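Side-chain contact in mandelate racemase/muconate lactonizing enzyme-like protein (Rubrobacter xylanophilus DSM 9941, PDB 3CYJ), which is a member of the mandelate racemase/muconate lactonizing enzyme group of the enolase superfamily and binds a sodium ion: residues 97-102 against 250-255. Sequence-based numbering, arbitrary orientation. Where two conformers were deposited one is given.
Sequences VGAMAV and YEWTLP
The indole of Trp252 meets the start of helix 97-116 through its six-membered ring, which the methyl of Ala99 reaches obliquely and which Met100 also approaches. One indole face looks back onto its own chain, over the carbonyl group of Tyr250, but this placement is doubtful: the indole was deposited in two positions, and in the one described here NE1 of Trp252 comes too close to O of Tyr250. The distances below hold for that position alone. It is a compact example of how the enolase superfamily fold joins its two parts, the N-terminal alpha+beta domain and the C-terminal (beta/alpha) barrel domain, through apolar side chains. Here Trp252 comes from the loop that follows barrel strand 244-247 and leads into helix 254-261. The indole spans most of the gap between the backbones and meets a short side chain, with CB of Ala99 3.3 Å from CE3 of Trp252. Met100 works differently, because its CB does not aim at the loop; a bend at chi3 (-101°) brings the terminal methyl round to the ring. The backbone N of Trp252 is hydrogen-bonded to OE1 of Gln256, and Thr253 N-caps the helix through OG1. Arg273 also touches the indole, as does Pro95 of a second subunit, so the domain junction borders a subunit interface. The sodium ion lies about 12 Å from the Trp252 side chain. CE of Met100 rests 4.2 Å from CH2 of Trp252.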
loop_
_atom_site.group_PDB
_atom_site.type_symbol
_atom_site.label_atom_id
_atom_site.label_comp_id
_atom_site.label_asym_id
_atom_site.label_seq_id
_atom_site.Cartn_x
_atom_site.Cartn_y
_atom_site.Cartn_z
ATOM N N VAL A 97 -34.131 2.179 6.522
ATOM C CA VAL A 97 -35.520 2.642 6.396
ATOM C C VAL A 97 -35.617 4.052 5.759
ATOM O O VAL A 97 -36.438 4.243 4.860
ATOM C CB VAL A 97 -36.217 2.697 7.797
ATOM C CG1 VAL A 97 -37.471 3.624 7.763
ATOM C CG2 VAL A 97 -36.525 1.308 8.271
ATOM N N GLY A 98 -34.794 5.007 6.250
ATOM C CA GLY A 98 -34.771 6.389 5.759
ATOM C C GLY A 98 -34.428 6.467 4.270
ATOM O O GLY A 98 -34.993 7.315 3.521
ATOM N N ALA A 99 -33.526 5.587 3.817
ATOM C CA ALA A 99 -33.080 5.612 2.430
ATOM C C ALA A 99 -34.163 5.038 1.545
ATOM O O ALA A 99 -34.372 5.480 0.405
ATOM C CB ALA A 99 -31.773 4.785 2.263
ATOM N N MET A 100 -34.812 3.997 2.055
ATOM C CA MET A 100 -35.933 3.362 1.369
ATOM C C MET A 100 -37.068 4.400 1.163
ATOM O O MET A 100 -37.687 4.456 0.085
ATOM C CB MET A 100 -36.424 2.167 2.182
ATOM C CG MET A 100 -35.530 0.986 2.005
ATOM S SD MET A 100 -35.997 -0.570 2.754
ATOM C CE MET A 100 -34.916 -0.419 4.095
ATOM N N ALA A 101 -37.290 5.238 2.185
ATOM C CA ALA A 101 -38.318 6.273 2.124
ATOM C C ALA A 101 -37.949 7.352 1.108
ATOM O O ALA A 101 -38.783 7.715 0.239
ATOM C CB ALA A 101 -38.569 6.892 3.510
ATOM N N VAL A 102 -36.735 7.909 1.236
ATOM C CA VAL A 102 -36.260 8.870 0.217
ATOM C C VAL A 102 -36.417 8.306 -1.218
ATOM O O VAL A 102 -36.855 8.995 -2.132
ATOM C CB VAL A 102 -34.791 9.308 0.458
ATOM C CG1 VAL A 102 -34.280 10.055 -0.745
ATOM C CG2 VAL A 102 -34.673 10.237 1.699
ATOM N N TYR A 250 -26.879 -3.229 -0.210
ATOM C CA TYR A 250 -27.099 -2.543 1.065
ATOM C C TYR A 250 -26.363 -1.241 1.284
ATOM O O TYR A 250 -26.391 -0.735 2.386
ATOM C CB TYR A 250 -26.806 -3.479 2.233
ATOM C CG TYR A 250 -27.644 -4.747 2.187
ATOM C CD1 TYR A 250 -29.032 -4.696 2.347
ATOM C CD2 TYR A 250 -27.055 -5.986 1.964
ATOM C CE1 TYR A 250 -29.803 -5.880 2.307
ATOM C CE2 TYR A 250 -27.814 -7.149 1.932
ATOM C CZ TYR A 250 -29.180 -7.092 2.099
ATOM O OH TYR A 250 -29.926 -8.246 2.036
ATOM N N GLU A 251 -25.721 -0.674 0.266
ATOM C CA GLU A 251 -24.947 0.542 0.485
ATOM C C GLU A 251 -25.869 1.713 0.441
ATOM O O GLU A 251 -26.903 1.655 -0.234
ATOM C CB GLU A 251 -23.847 0.686 -0.590
ATOM C CG GLU A 251 -22.704 -0.299 -0.408
ATOM C CD GLU A 251 -23.116 -1.662 -0.759
ATOM O OE1 GLU A 251 -23.972 -1.748 -1.660
ATOM O OE2 GLU A 251 -22.612 -2.638 -0.139
ATOM N N TRP A 252 -25.503 2.779 1.154
ATOM C CA TRP A 252 -26.361 3.960 1.160
ATOM C C TRP A 252 -25.502 5.272 1.041
ATOM O O TRP A 252 -26.004 6.390 1.127
ATOM C CB TRP A 252 -27.364 3.905 2.364
ATOM C CG TRP A 252 -27.720 2.428 2.935
ATOM C CD1 TRP A 252 -26.897 1.628 3.703
ATOM C CD2 TRP A 252 -28.956 1.666 2.782
ATOM N NE1 TRP A 252 -27.536 0.437 4.017
ATOM C CE2 TRP A 252 -28.787 0.439 3.469
ATOM C CE3 TRP A 252 -30.164 1.893 2.120
ATOM C CZ2 TRP A 252 -29.789 -0.540 3.525
ATOM C CZ3 TRP A 252 -31.157 0.903 2.174
ATOM C CH2 TRP A 252 -30.953 -0.299 2.857
ATOM N N THR A 253 -24.205 5.137 0.816
ATOM C CA THR A 253 -23.439 6.319 0.427
ATOM C C THR A 253 -22.736 6.000 -0.912
ATOM O O THR A 253 -22.557 4.833 -1.271
ATOM C CB THR A 253 -22.377 6.799 1.480
ATOM O OG1 THR A 253 -21.256 5.916 1.484
ATOM C CG2 THR A 253 -22.920 6.973 2.931
ATOM N N LEU A 254 -22.332 7.038 -1.637
ATOM C CA LEU A 254 -21.580 6.833 -2.854
ATOM C C LEU A 254 -20.151 6.456 -2.537
ATOM O O LEU A 254 -19.543 5.716 -3.290
ATOM C CB LEU A 254 -21.623 8.077 -3.715
ATOM C CG LEU A 254 -22.822 8.072 -4.644
ATOM C CD1 LEU A 254 -23.025 9.481 -5.178
ATOM C CD2 LEU A 254 -22.560 7.071 -5.799
ATOM N N PRO A 255 -19.609 6.954 -1.406
ATOM C CA PRO A 255 -18.285 6.457 -1.022
ATOM C C PRO A 255 -18.326 4.968 -0.649
ATOM O O PRO A 255 -17.303 4.255 -0.828
ATOM C CB PRO A 255 -17.884 7.323 0.183
ATOM C CG PRO A 255 -18.805 8.450 0.203
ATOM C CD PRO A 255 -20.051 8.089 -0.575
#